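Local coordinates for protein Cyclo(L-tyrosyl-L-tyrosyl) synthase (Mycobacterium tuberculosis, PDB 2X9Q) that probably makes cyclo(L-tyrosyl-L-tyrosyl), a precursor of mycocyclosin, by joining the tyrosines of two tyrosyl-tRNA molecules without using ATP, at residues A184-R189 with Y229-A234; T188-K191 with D195-A198. All coordinates share one frame; numbering follows the deposited sequence.

Contact 1 of 2, residues A184-R189 with Y229-A234; sequences ADLLTR and YICAEA
Leu186 reaches Cys231 and Ala234 through a single methyl. From CB, which points at helix 220-244, the chain runs to CG, set anti to the backbone N (chi1 173°), and there it forks. The CD2 branch continues across the gap and touches two residues one helical turn apart, 3.6 Å from Cys231 SG and 3.6 Å from Ala234 CB. The side chain also packs on Leu270. In this cyclodipeptide synthase, whose family shares the HUP-type Rossmann-like fold of class I tRNA synthetases, residues 229-233 probably belong to the substrate-binding site, and helix 177-192 packs against the side of helix 220-244 that bears Cys231. The axes of the two short segments approach to 10.1 Å, their directions 138° apart. Leu187 adds a looser touch at the exposed margin, its CD1 lying 4.0 Å from Cys231 CB. The Cys231 side chain also packs on His183 and Leu190 of helix 177-192. On the flank of helix 177-192, beside this interface, Arg189 NE donates an almost straight hydrogen bond to Asp185 OD2 at 2.9 Å, a salt bridge spanning one turn, in the guanidinium plane and on the syn side of the carboxylate but tilted 28° out of its plane.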
ATOM      1  N   ALA A 184     -14.925   7.235   0.712  1.00 24.84           N
ATOM      2  CA  ALA A 184     -16.283   7.415   1.257  1.00 26.20           C
ATOM      3  C   ALA A 184     -17.120   6.136   1.079  1.00 27.74           C
ATOM      4  O   ALA A 184     -17.813   5.711   2.016  1.00 26.53           O
ATOM      5  CB  ALA A 184     -17.024   8.672   0.628  1.00 25.83           C
ATOM      6  N   ASP A 185     -17.069   5.536  -0.111  1.00 28.08           N
ATOM      7  CA  ASP A 185     -17.771   4.277  -0.358  1.00 27.95           C
ATOM      8  C   ASP A 185     -17.344   3.208   0.649  1.00 28.27           C
ATOM      9  O   ASP A 185     -18.187   2.439   1.181  1.00 28.00           O
ATOM     10  CB  ASP A 185     -17.484   3.812  -1.783  1.00 29.33           C
ATOM     11  CG  ASP A 185     -18.056   2.418  -2.059  1.00 33.36           C
ATOM     12  OD1 ASP A 185     -19.276   2.363  -2.252  1.00 35.10           O
ATOM     13  OD2 ASP A 185     -17.336   1.382  -2.048  1.00 32.56           O
ATOM     14  N   LEU A 186     -16.034   3.101   0.878  1.00 26.02           N
ATOM     15  CA  LEU A 186     -15.499   2.082   1.798  1.00 27.08           C
ATOM     16  C   LEU A 186     -16.029   2.319   3.197  1.00 26.67           C
ATOM     17  O   LEU A 186     -16.505   1.384   3.882  1.00 27.96           O
ATOM     18  CB  LEU A 186     -13.979   2.140   1.867  1.00 23.99           C
ATOM     19  CG  LEU A 186     -13.338   1.236   2.908  1.00 26.58           C
ATOM     20  CD1 LEU A 186     -13.759  -0.362   2.804  1.00 23.48           C
ATOM     21  CD2 LEU A 186     -11.803   1.346   2.867  1.00 26.45           C
ATOM     22  N   LEU A 187     -15.924   3.561   3.644  1.00 27.36           N
ATOM     23  CA  LEU A 187     -16.475   3.937   4.978  1.00 27.81           C
ATOM     24  C   LEU A 187     -17.986   3.646   5.081  1.00 27.78           C
ATOM     25  O   LEU A 187     -18.475   3.212   6.124  1.00 26.15           O
ATOM     26  CB  LEU A 187     -16.084   5.369   5.317  1.00 28.21           C
ATOM     27  CG  LEU A 187     -14.824   5.604   6.192  1.00 33.67           C
ATOM     28  CD1 LEU A 187     -13.577   4.863   5.809  1.00 34.46           C
ATOM     29  CD2 LEU A 187     -14.525   7.134   6.458  1.00 35.12           C
ATOM     30  N   THR A 188     -18.731   3.900   4.021  1.00 28.90           N
ATOM     31  CA  THR A 188     -20.186   3.703   4.066  1.00 30.83           C
ATOM     32  C   THR A 188     -20.485   2.208   4.175  1.00 31.22           C
ATOM     33  O   THR A 188     -21.332   1.787   4.984  1.00 31.17           O
ATOM     34  CB  THR A 188     -20.820   4.241   2.781  1.00 31.61           C
ATOM     35  OG1 THR A 188     -20.745   5.666   2.830  1.00 34.82           O
ATOM     36  CG2 THR A 188     -22.295   3.826   2.648  1.00 32.53           C
ATOM     37  N   ARG A 189     -19.818   1.395   3.367  1.00 30.18           N
ATOM     38  CA  ARG A 189     -20.000  -0.060   3.485  1.00 31.31           C
ATOM     39  C   ARG A 189     -19.640  -0.634   4.842  1.00 32.11           C
ATOM     40  O   ARG A 189     -20.347  -1.521   5.333  1.00 33.26           O
ATOM     41  CB  ARG A 189     -19.153  -0.776   2.476  1.00 32.02           C
ATOM     42  CG  ARG A 189     -19.554  -0.688   1.117  1.00 31.39           C
ATOM     43  CD  ARG A 189     -18.328  -1.261   0.363  1.00 35.55           C
ATOM     44  NE  ARG A 189     -18.482  -1.089  -1.065  1.00 34.37           N
ATOM     45  CZ  ARG A 189     -19.062  -1.962  -1.889  1.00 35.56           C
ATOM     46  NH1 ARG A 189     -19.547  -3.158  -1.466  1.00 31.46           N
ATOM     47  NH2 ARG A 189     -19.131  -1.629  -3.158  1.00 35.86           N
ATOM     48  N   TYR A 229      -5.956   3.631   9.310  1.00 23.48           N
ATOM     49  CA  TYR A 229      -4.697   3.675   8.556  1.00 25.45           C
ATOM     50  C   TYR A 229      -4.889   2.838   7.262  1.00 25.61           C
ATOM     51  O   TYR A 229      -4.637   3.317   6.174  1.00 25.55           O
ATOM     52  CB  TYR A 229      -3.607   3.061   9.456  1.00 26.69           C
ATOM     53  CG  TYR A 229      -2.193   3.046   8.901  1.00 32.05           C
ATOM     54  CD1 TYR A 229      -1.831   2.183   7.834  1.00 37.25           C
ATOM     55  CD2 TYR A 229      -1.174   3.884   9.489  1.00 38.16           C
ATOM     56  CE1 TYR A 229      -0.445   2.189   7.306  1.00 39.81           C
ATOM     57  CE2 TYR A 229       0.196   3.904   8.977  1.00 40.99           C
ATOM     58  CZ  TYR A 229       0.543   3.053   7.883  1.00 42.65           C
ATOM     59  OH  TYR A 229       1.851   3.067   7.389  1.00 48.40           O
ATOM     60  N   ILE A 230      -5.487   1.652   7.400  1.00 25.34           N
ATOM     61  CA  ILE A 230      -5.728   0.721   6.231  1.00 25.65           C
ATOM     62  C   ILE A 230      -6.805   1.290   5.303  1.00 25.72           C
ATOM     63  O   ILE A 230      -6.659   1.264   4.061  1.00 27.37           O
ATOM     64  CB  ILE A 230      -6.133  -0.635   6.787  1.00 25.42           C
ATOM     65  CG1 ILE A 230      -4.845  -1.386   7.239  1.00 27.80           C
ATOM     66  CG2 ILE A 230      -6.866  -1.455   5.723  1.00 31.29           C
ATOM     67  CD1 ILE A 230      -5.236  -2.592   8.191  1.00 27.65           C
ATOM     68  N   CYS A 231      -7.857   1.862   5.882  1.00 23.43           N
ATOM     69  CA  CYS A 231      -8.853   2.557   5.074  1.00 24.79           C
ATOM     70  C   CYS A 231      -8.283   3.741   4.232  1.00 24.67           C
ATOM     71  O   CYS A 231      -8.681   3.902   3.077  1.00 23.26           O
ATOM     72  CB  CYS A 231     -10.061   3.003   5.906  1.00 26.11           C
ATOM     73  SG  CYS A 231     -11.047   1.553   6.426  1.00 29.51           S
ATOM     74  N   ALA A 232      -7.341   4.521   4.796  1.00 22.21           N
ATOM     75  CA  ALA A 232      -6.673   5.557   4.077  1.00 22.65           C
ATOM     76  C   ALA A 232      -5.770   5.097   2.895  1.00 23.09           C
ATOM     77  O   ALA A 232      -5.674   5.818   1.900  1.00 25.48           O
ATOM     78  CB  ALA A 232      -5.841   6.436   5.034  1.00 22.83           C
ATOM     79  N   GLU A 233      -5.091   3.967   3.007  1.00 21.41           N
ATOM     80  CA  GLU A 233      -4.327   3.373   1.887  1.00 22.80           C
ATOM     81  C   GLU A 233      -5.235   2.644   0.899  1.00 22.43           C
ATOM     82  O   GLU A 233      -4.841   2.429  -0.258  1.00 23.73           O
ATOM     83  CB  GLU A 233      -3.384   2.279   2.411  1.00 21.78           C
ATOM     84  CG  GLU A 233      -2.321   2.933   3.263  1.00 31.90           C
ATOM     85  CD  GLU A 233      -1.295   1.940   3.823  1.00 40.01           C
ATOM     86  OE1 GLU A 233      -1.525   0.689   3.667  1.00 45.92           O
ATOM     87  OE2 GLU A 233      -0.300   2.456   4.408  1.00 38.33           O
ATOM     88  N   ALA A 234      -6.371   2.145   1.382  1.00 21.63           N
ATOM     89  CA  ALA A 234      -7.220   1.224   0.558  1.00 21.43           C
ATOM     90  C   ALA A 234      -7.569   1.729  -0.892  1.00 20.84           C
ATOM     91  O   ALA A 234      -7.601   0.927  -1.801  1.00 23.55           O
ATOM     92  CB  ALA A 234      -8.549   0.932   1.289  1.00 19.43           C
TER

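Contact 2 of 2, residues T188-K191 with D195-A198; sequences TRLK and DMRA. Unlike the reference sequence in segment 195-198: Met196 (reference Leu).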
ATOM      1  N   THR A 188     -18.731   3.900   4.021  1.00 28.90           N
ATOM      2  CA  THR A 188     -20.186   3.703   4.066  1.00 30.83           C
ATOM      3  C   THR A 188     -20.485   2.208   4.175  1.00 31.22           C
ATOM      4  O   THR A 188     -21.332   1.787   4.984  1.00 31.17           O
ATOM      5  CB  THR A 188     -20.820   4.241   2.781  1.00 31.61           C
ATOM      6  OG1 THR A 188     -20.745   5.666   2.830  1.00 34.82           O
ATOM      7  CG2 THR A 188     -22.295   3.826   2.648  1.00 32.53           C
ATOM      8  N   ARG A 189     -19.818   1.395   3.367  1.00 30.18           N
ATOM      9  CA  ARG A 189     -20.000  -0.060   3.485  1.00 31.31           C
ATOM     10  C   ARG A 189     -19.640  -0.634   4.842  1.00 32.11           C
ATOM     11  O   ARG A 189     -20.347  -1.521   5.333  1.00 33.26           O
ATOM     12  CB  ARG A 189     -19.153  -0.776   2.476  1.00 32.02           C
ATOM     13  CG  ARG A 189     -19.554  -0.688   1.117  1.00 31.39           C
ATOM     14  CD  ARG A 189     -18.328  -1.261   0.363  1.00 35.55           C
ATOM     15  NE  ARG A 189     -18.482  -1.089  -1.065  1.00 34.37           N
ATOM     16  CZ  ARG A 189     -19.062  -1.962  -1.889  1.00 35.56           C
ATOM     17  NH1 ARG A 189     -19.547  -3.158  -1.466  1.00 31.46           N
ATOM     18  NH2 ARG A 189     -19.131  -1.629  -3.158  1.00 35.86           N
ATOM     19  N   LEU A 190     -18.536  -0.202   5.444  1.00 32.11           N
ATOM     20  CA  LEU A 190     -18.239  -0.614   6.793  1.00 33.84           C
ATOM     21  C   LEU A 190     -19.359  -0.208   7.797  1.00 37.14           C
ATOM     22  O   LEU A 190     -19.562  -0.919   8.799  1.00 36.16           O
ATOM     23  CB  LEU A 190     -16.947  -0.025   7.297  1.00 32.69           C
ATOM     24  CG  LEU A 190     -15.715  -0.596   6.574  1.00 33.66           C
ATOM     25  CD1 LEU A 190     -14.540   0.329   6.906  1.00 29.77           C
ATOM     26  CD2 LEU A 190     -15.491  -1.982   7.107  1.00 32.90           C
ATOM     27  N   LYS A 191     -19.986   0.958   7.575  1.00 36.19           N
ATOM     28  CA  LYS A 191     -20.918   1.494   8.558  1.00 37.68           C
ATOM     29  C   LYS A 191     -22.196   0.715   8.418  1.00 36.77           C
ATOM     30  O   LYS A 191     -22.769   0.283   9.395  1.00 37.90           O
ATOM     31  CB  LYS A 191     -21.198   2.990   8.301  1.00 37.44           C
ATOM     32  CG  LYS A 191     -22.313   3.547   9.193  1.00 42.32           C
ATOM     33  CD  LYS A 191     -22.437   5.039   9.009  1.00 48.12           C
ATOM     34  CE  LYS A 191     -23.897   5.462   8.821  1.00 52.88           C
ATOM     35  NZ  LYS A 191     -23.962   6.975   8.837  1.00 57.09           N
ATOM     36  N   ASP A 195     -21.424  -7.526   8.731  1.00 24.55           N
ATOM     37  CA  ASP A 195     -20.688  -8.762   8.402  1.00 27.75           C
ATOM     38  C   ASP A 195     -19.362  -8.427   7.681  1.00 24.83           C
ATOM     39  O   ASP A 195     -18.332  -8.951   7.992  1.00 24.12           O
ATOM     40  CB  ASP A 195     -21.520  -9.724   7.540  1.00 27.51           C
ATOM     41  CG  ASP A 195     -22.888 -10.087   8.218  1.00 36.34           C
ATOM     42  OD1 ASP A 195     -22.901 -10.344   9.419  1.00 38.60           O
ATOM     43  OD2 ASP A 195     -23.914 -10.102   7.527  1.00 44.95           O
HETATM   44  N   MSE A 196     -19.441  -7.521   6.740  1.00 25.30           N
HETATM   45  CA  MSE A 196     -18.240  -7.032   6.062  1.00 25.90           C
HETATM   46  C   MSE A 196     -17.297  -6.369   7.029  1.00 24.19           C
HETATM   47  O   MSE A 196     -16.080  -6.651   7.050  1.00 24.67           O
HETATM   48  CB  MSE A 196     -18.627  -6.063   4.912  1.00 26.01           C
HETATM   49  CG  MSE A 196     -17.484  -5.896   3.920  1.00 32.36           C
HETATM   50 SE   MSE A 196     -17.399  -4.045   3.373  1.00 54.48          SE
HETATM   51  CE  MSE A 196     -16.938  -3.806   5.191  1.00 12.25           C
ATOM     52  N   ARG A 197     -17.837  -5.497   7.874  1.00 23.59           N
ATOM     53  CA  ARG A 197     -17.013  -4.937   8.927  1.00 23.51           C
ATOM     54  C   ARG A 197     -16.327  -5.978   9.827  1.00 22.25           C
ATOM     55  O   ARG A 197     -15.150  -5.802  10.263  1.00 22.28           O
ATOM     56  CB  ARG A 197     -17.875  -3.980   9.794  1.00 23.91           C
ATOM     57  CG  ARG A 197     -17.055  -3.223  10.867  1.00 31.99           C
ATOM     58  CD  ARG A 197     -17.917  -2.067  11.538  1.00 40.63           C
ATOM     59  NE  ARG A 197     -19.011  -2.674  12.330  1.00 47.60           N
ATOM     60  CZ  ARG A 197     -20.343  -2.626  12.123  1.00 44.02           C
ATOM     61  NH1 ARG A 197     -20.971  -1.973  11.077  1.00 34.85           N
ATOM     62  NH2 ARG A 197     -21.054  -3.300  13.005  1.00 39.68           N
ATOM     63  N   ALA A 198     -17.080  -7.013  10.212  1.00 20.52           N
ATOM     64  CA  ALA A 198     -16.467  -8.069  11.123  1.00 20.59           C
ATOM     65  C   ALA A 198     -15.295  -8.799  10.433  1.00 19.76           C
ATOM     66  O   ALA A 198     -14.243  -9.048  11.040  1.00 20.00           O
ATOM     67  CB  ALA A 198     -17.597  -9.100  11.519  1.00 20.53           C
TER
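A tight turn between two consecutive helices, 177-192 and 194-210, brings Leu190 and Arg197 face to face, their CA atoms only 5.0 Å apart. At the turn, Asp193 OD1 accepts a hydrogen bond from Met196 N, close to the start of the second helix. The polar link across the corner comes from Arg197. Its CG stands anti to the backbone N (chi1 -174°) and the chain bends at chi3 (67°), which brings the guanidinium round to the backbone carbonyls near the end of helix 177-192. CD passes 3.4 Å from Leu190 O on the way. NH1 then donates to Leu190 O over 2.9 Å with an N-H...O angle of 165°. The donor lies in the carbonyl plane, and the oxygen is met at the guanidinium edge, close to the plane of that group. Being near the C-terminal end of the helix, this carbonyl would probably be a favourable partner for a positive charge. The Leu190 side chain also approaches that of Met196, but the two are modelled too close together and the detail of their packing is doubtful. Met196, modelled as selenomethionine and differing from the reference sequence, points its side chain toward helix 177-192, and Met196 SE rests 3.8 Å from Arg189 CB.

How the contacts relate
Helix 177-192 carries the first segment of both contacts, which share Thr188 and Arg189. Along the chain it is followed by helix 194-210, the partner in contact 2, and then by helix 220-244, the partner in contact 1. The two centres are 10 Å apart, on the same side of the chain's centre, with contact 2 farther out, at about 21 Å from that centre against 13 Å. Leu190 joins them directly, because its CD1 lies 3.7 Å from Cys231 SG. Three successive helices thus pack together, from the surface corner inward to the helix that carries the probable substrate-binding residues.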